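Local coordinates for protein histidine kinase (Methanosarcina mazei, PDB 3LI9) that is a putative membrane-bound sensor kinase, its extracellular Cache (PDC-fold) domain probably sensing outside signals and its kinase part probably passing phosphate from ATP to a histidine, at residues 190-202 with 209-221. Numbering follows the deposited sequence.
Sequences YAFMVSNTGIFLS and WIGEKSLSDFDVE
Beyond the edge strand 190-194 of the four-stranded antiparallel sheet, the chain turns back through a type I turn, S195 to G198, and I199 and F200 meet the loop K213 to L215 in a single beta bridge, I199 with S214. Three backbone bonds tie the two: L215 N to G198 O, F200 N to K213 O (3.1 Å, nearly straight at 164°) and G211 N to F200 O (2.8 Å). Turned to the side opposite its own backbone N (chi1 173°), S214 OG reaches across to donate a hydrogen bond to T197 O (2.9 Å), in the carbonyl plane and on a lone pair, and accepts one from S216 N, an ST turn; S214 N is held by D217 OD2. With an alanine here, T197 O is likely to lose this donor and S216 N its acceptor, and the turn ahead of helix 221-231 could shift. At G198, phi is positive and a beta carbon would strike S214 OG. In this Cache domain, of the PDC fold, the loop pairs with the segment that follows the edge strand, F200 filling the centre, and L215 alone reaches back to the strand, at F192 and V194. W209 CE3 lies over one face of the F200 ring, 3.8 Å from CZ and offset toward the rim, the two planes inclined at 42°, while F218 CE2 meets the F200 edge at CE2 (3.7 Å). F200 in turn sets CE1 over one face of F192. L215 CD2 reaches F200 CZ (3.9 Å) and its CD1 reaches V194 CG1; I223, A227 and I230 of helix 221-231 touch the same leucine, linking strand, loop and helix. On the flank, the two ends of I199 part: CG2 lies against G211 CA (3.6 Å) and CD1 against S214 CB. I210 CG1 rests on S202 CA at 3.8 Å.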
loop_
_atom_site.group_PDB
_atom_site.type_symbol
_atom_site.label_atom_id
_atom_site.label_comp_id
_atom_site.label_asym_id
_atom_site.label_seq_id
_atom_site.Cartn_x
_atom_site.Cartn_y
_atom_site.Cartn_z
ATOM N N TYR A 190 20.654 -7.153 8.375
ATOM C CA TYR A 190 19.944 -6.766 7.125
ATOM C C TYR A 190 18.567 -6.274 7.548
ATOM O O TYR A 190 18.288 -6.116 8.741
ATOM C CB TYR A 190 19.814 -7.977 6.209
ATOM C CG TYR A 190 19.039 -9.164 6.798
ATOM C CD1 TYR A 190 17.674 -9.362 6.534
ATOM C CD2 TYR A 190 19.695 -10.157 7.616
ATOM C CE1 TYR A 190 16.972 -10.449 7.047
ATOM C CE2 TYR A 190 18.972 -11.247 8.146
ATOM C CZ TYR A 190 17.634 -11.380 7.846
ATOM O OH TYR A 190 16.930 -12.435 8.346
ATOM N N ALA A 191 17.705 -5.981 6.557
ATOM C CA ALA A 191 16.451 -5.305 6.899
ATOM C C ALA A 191 15.431 -5.803 5.902
ATOM O O ALA A 191 15.789 -6.243 4.785
ATOM C CB ALA A 191 16.623 -3.795 6.647
ATOM N N PHE A 192 14.166 -5.734 6.283
ATOM C CA PHE A 192 13.070 -5.971 5.286
ATOM C C PHE A 192 11.800 -5.235 5.763
ATOM O O PHE A 192 11.726 -4.801 6.890
ATOM C CB PHE A 192 12.766 -7.492 5.107
ATOM C CG PHE A 192 12.395 -8.192 6.369
ATOM C CD1 PHE A 192 11.067 -8.203 6.847
ATOM C CD2 PHE A 192 13.356 -8.890 7.053
ATOM C CE1 PHE A 192 10.728 -8.913 8.085
ATOM C CE2 PHE A 192 13.015 -9.586 8.241
ATOM C CZ PHE A 192 11.744 -9.589 8.741
HETATM N N MSE A 193 10.825 -5.050 4.888
HETATM C CA MSE A 193 9.589 -4.388 5.287
HETATM C C MSE A 193 8.475 -5.403 5.233
HETATM O O MSE A 193 8.511 -6.320 4.400
HETATM C CB MSE A 193 9.233 -3.227 4.315
HETATM C CG MSE A 193 10.099 -2.109 4.529
HETATM SE SE MSE A 193 8.996 -0.745 5.546
HETATM C CE MSE A 193 8.306 -0.311 3.894
ATOM N N VAL A 194 7.479 -5.245 6.106
ATOM C CA VAL A 194 6.267 -6.070 6.052
ATOM C C VAL A 194 5.014 -5.215 6.040
ATOM O O VAL A 194 5.053 -4.044 6.486
ATOM C CB VAL A 194 6.167 -7.135 7.208
ATOM C CG1 VAL A 194 7.421 -8.104 7.150
ATOM C CG2 VAL A 194 6.116 -6.454 8.574
ATOM N N SER A 195 3.921 -5.805 5.598
ATOM C CA SER A 195 2.649 -5.096 5.648
ATOM C C SER A 195 2.044 -5.202 7.105
ATOM O O SER A 195 2.641 -5.831 8.003
ATOM C CB SER A 195 1.675 -5.724 4.654
ATOM O OG SER A 195 1.309 -7.014 5.151
ATOM N N ASN A 196 0.873 -4.618 7.275
ATOM C CA ASN A 196 0.238 -4.608 8.581
ATOM C C ASN A 196 -0.084 -6.063 9.037
ATOM O O ASN A 196 -0.009 -6.374 10.235
ATOM C CB ASN A 196 -1.057 -3.821 8.536
ATOM C CG ASN A 196 -1.700 -3.737 9.916
ATOM O OD1 ASN A 196 -1.091 -3.194 10.867
ATOM N ND2 ASN A 196 -2.856 -4.265 10.019
ATOM N N THR A 197 -0.364 -6.943 8.089
ATOM C CA THR A 197 -0.623 -8.358 8.462
ATOM C C THR A 197 0.643 -9.197 8.351
ATOM O O THR A 197 0.568 -10.412 8.406
ATOM C CB THR A 197 -1.743 -8.988 7.604
ATOM O OG1 THR A 197 -1.388 -8.941 6.188
ATOM C CG2 THR A 197 -3.088 -8.239 7.817
ATOM N N GLY A 198 1.819 -8.560 8.256
ATOM C CA GLY A 198 3.065 -9.262 8.381
ATOM C C GLY A 198 3.561 -9.864 7.073
ATOM O O GLY A 198 4.570 -10.578 7.112
ATOM N N ILE A 199 2.932 -9.522 5.945
ATOM C CA ILE A 199 3.417 -10.080 4.654
ATOM C C ILE A 199 4.699 -9.386 4.191
ATOM O O ILE A 199 4.794 -8.131 4.210
ATOM C CB ILE A 199 2.381 -9.817 3.566
ATOM C CG1 ILE A 199 1.040 -10.488 3.923
ATOM C CG2 ILE A 199 2.883 -10.347 2.218
ATOM C CD1 ILE A 199 1.138 -12.063 3.898
ATOM N N PHE A 200 5.690 -10.170 3.756
ATOM C CA PHE A 200 6.919 -9.555 3.287
ATOM C C PHE A 200 6.695 -8.660 2.122
ATOM O O PHE A 200 6.110 -9.072 1.116
ATOM C CB PHE A 200 8.004 -10.643 2.892
ATOM C CG PHE A 200 8.576 -11.367 4.100
ATOM C CD1 PHE A 200 9.734 -10.903 4.695
ATOM C CD2 PHE A 200 7.954 -12.519 4.564
ATOM C CE1 PHE A 200 10.321 -11.520 5.854
ATOM C CE2 PHE A 200 8.506 -13.172 5.740
ATOM C CZ PHE A 200 9.655 -12.663 6.369
ATOM N N LEU A 201 7.253 -7.447 2.216
ATOM C CA LEU A 201 7.242 -6.569 1.034
ATOM C C LEU A 201 8.646 -6.615 0.344
ATOM O O LEU A 201 8.843 -6.014 -0.732
ATOM C CB LEU A 201 7.037 -5.107 1.439
ATOM C CG LEU A 201 5.667 -5.017 2.198
ATOM C CD1 LEU A 201 5.352 -3.606 2.527
ATOM C CD2 LEU A 201 4.516 -5.717 1.476
ATOM N N SER A 202 9.635 -7.211 1.048
ATOM C CA SER A 202 11.020 -7.281 0.524
ATOM C C SER A 202 11.691 -8.433 1.258
ATOM O O SER A 202 11.223 -8.849 2.331
ATOM C CB SER A 202 11.840 -6.013 0.838
ATOM O OG SER A 202 11.990 -5.771 2.236
ATOM N N TRP A 209 9.322 -15.132 -1.105
ATOM C CA TRP A 209 8.528 -14.774 0.059
ATOM C C TRP A 209 7.737 -13.460 -0.143
ATOM O O TRP A 209 6.703 -13.230 0.532
ATOM C CB TRP A 209 9.447 -14.581 1.277
ATOM C CG TRP A 209 9.969 -15.860 1.822
ATOM C CD1 TRP A 209 9.762 -17.134 1.335
ATOM C CD2 TRP A 209 10.784 -15.995 2.989
ATOM N NE1 TRP A 209 10.450 -18.056 2.130
ATOM C CE2 TRP A 209 11.046 -17.381 3.165
ATOM C CE3 TRP A 209 11.302 -15.087 3.910
ATOM C CZ2 TRP A 209 11.832 -17.861 4.224
ATOM C CZ3 TRP A 209 12.093 -15.575 4.961
ATOM C CH2 TRP A 209 12.324 -16.958 5.093
ATOM N N ILE A 210 8.256 -12.618 -1.034
ATOM C CA ILE A 210 7.622 -11.247 -1.251
ATOM C C ILE A 210 6.165 -11.402 -1.699
ATOM O O ILE A 210 5.846 -12.052 -2.736
ATOM C CB ILE A 210 8.437 -10.390 -2.182
ATOM C CG1 ILE A 210 9.880 -10.177 -1.653
ATOM C CG2 ILE A 210 7.707 -9.042 -2.536
ATOM C CD1 ILE A 210 10.810 -9.491 -2.629
ATOM N N GLY A 211 5.263 -10.817 -0.915
ATOM C CA GLY A 211 3.837 -10.903 -1.177
ATOM C C GLY A 211 3.204 -12.242 -0.965
ATOM O O GLY A 211 2.017 -12.402 -1.282
ATOM N N GLU A 212 3.963 -13.197 -0.396
ATOM C CA GLU A 212 3.535 -14.600 -0.319
ATOM C C GLU A 212 3.541 -15.133 1.090
ATOM O O GLU A 212 2.574 -15.774 1.503
ATOM C CB GLU A 212 4.329 -15.506 -1.271
ATOM C CG GLU A 212 4.154 -15.163 -2.775
ATOM C CD GLU A 212 2.683 -15.348 -3.263
ATOM O OE1 GLU A 212 1.871 -15.942 -2.538
ATOM O OE2 GLU A 212 2.323 -14.865 -4.369
ATOM N N LYS A 213 4.557 -14.824 1.859
ATOM C CA LYS A 213 4.659 -15.392 3.183
ATOM C C LYS A 213 4.464 -14.266 4.193
ATOM O O LYS A 213 4.811 -13.132 3.891
ATOM C CB LYS A 213 6.058 -15.952 3.375
ATOM C CG LYS A 213 6.231 -16.598 4.798
ATOM C CD LYS A 213 7.470 -17.511 4.831
ATOM C CE LYS A 213 7.477 -18.540 3.675
ATOM N NZ LYS A 213 6.755 -19.782 4.074
ATOM N N SER A 214 3.924 -14.569 5.364
ATOM C CA SER A 214 3.836 -13.623 6.445
ATOM C C SER A 214 4.658 -14.066 7.665
ATOM O O SER A 214 4.952 -15.264 7.847
ATOM C CB SER A 214 2.360 -13.567 6.910
ATOM O OG SER A 214 2.291 -12.757 8.072
ATOM N N LEU A 215 5.095 -13.102 8.462
ATOM C CA LEU A 215 5.724 -13.403 9.742
ATOM C C LEU A 215 4.861 -14.356 10.527
ATOM O O LEU A 215 5.393 -15.209 11.256
ATOM C CB LEU A 215 5.932 -12.127 10.579
ATOM C CG LEU A 215 6.991 -11.213 9.987
ATOM C CD1 LEU A 215 7.083 -9.896 10.800
ATOM C CD2 LEU A 215 8.317 -11.843 9.964
ATOM N N SER A 216 3.547 -14.227 10.424
ATOM C CA SER A 216 2.725 -15.076 11.288
ATOM C C SER A 216 2.828 -16.555 10.861
ATOM O O SER A 216 2.346 -17.418 11.575
ATOM C CB SER A 216 1.251 -14.587 11.344
ATOM O OG SER A 216 0.676 -14.669 10.078
ATOM N N ASP A 217 3.461 -16.839 9.713
ATOM C CA ASP A 217 3.654 -18.213 9.212
ATOM C C ASP A 217 4.864 -18.952 9.801
ATOM O O ASP A 217 5.100 -20.130 9.478
ATOM C CB ASP A 217 3.860 -18.208 7.681
ATOM C CG ASP A 217 2.609 -17.809 6.910
ATOM O OD1 ASP A 217 1.514 -18.234 7.348
ATOM O OD2 ASP A 217 2.731 -17.102 5.847
ATOM N N PHE A 218 5.684 -18.273 10.580
ATOM C CA PHE A 218 6.889 -18.886 11.115
ATOM C C PHE A 218 6.554 -19.635 12.389
ATOM O O PHE A 218 5.794 -19.146 13.227
ATOM C CB PHE A 218 7.951 -17.842 11.416
ATOM C CG PHE A 218 8.652 -17.302 10.149
ATOM C CD1 PHE A 218 9.965 -17.559 9.890
ATOM C CD2 PHE A 218 7.938 -16.505 9.273
ATOM C CE1 PHE A 218 10.589 -17.057 8.704
ATOM C CE2 PHE A 218 8.523 -16.011 8.115
ATOM C CZ PHE A 218 9.823 -16.289 7.834
ATOM N N ASP A 219 7.093 -20.840 12.523
ATOM C CA ASP A 219 6.829 -21.623 13.740
ATOM C C ASP A 219 7.808 -21.238 14.784
ATOM O O ASP A 219 8.602 -22.065 15.196
ATOM C CB ASP A 219 7.075 -23.111 13.477
ATOM C CG ASP A 219 6.168 -23.653 12.451
ATOM O OD1 ASP A 219 4.946 -23.368 12.527
ATOM O OD2 ASP A 219 6.686 -24.361 11.565
ATOM N N VAL A 220 7.760 -19.983 15.228
ATOM C CA VAL A 220 8.716 -19.438 16.193
ATOM C C VAL A 220 7.920 -18.432 17.017
ATOM O O VAL A 220 7.363 -17.470 16.473
ATOM C CB VAL A 220 9.911 -18.695 15.522
ATOM C CG1 VAL A 220 10.909 -18.113 16.559
ATOM C CG2 VAL A 220 10.626 -19.646 14.532
ATOM N N GLU A 221 7.807 -18.717 18.316
ATOM C CA GLU A 221 6.998 -17.939 19.207
ATOM C C GLU A 221 7.347 -16.432 19.103
ATOM O O GLU A 221 6.432 -15.620 18.993
ATOM C CB GLU A 221 7.178 -18.452 20.685
ATOM C CG GLU A 221 6.356 -17.738 21.771
ATOM C CD GLU A 221 4.877 -18.054 21.627
ATOM O OE1 GLU A 221 4.465 -18.248 20.478
ATOM O OE2 GLU A 221 4.122 -18.170 22.641
#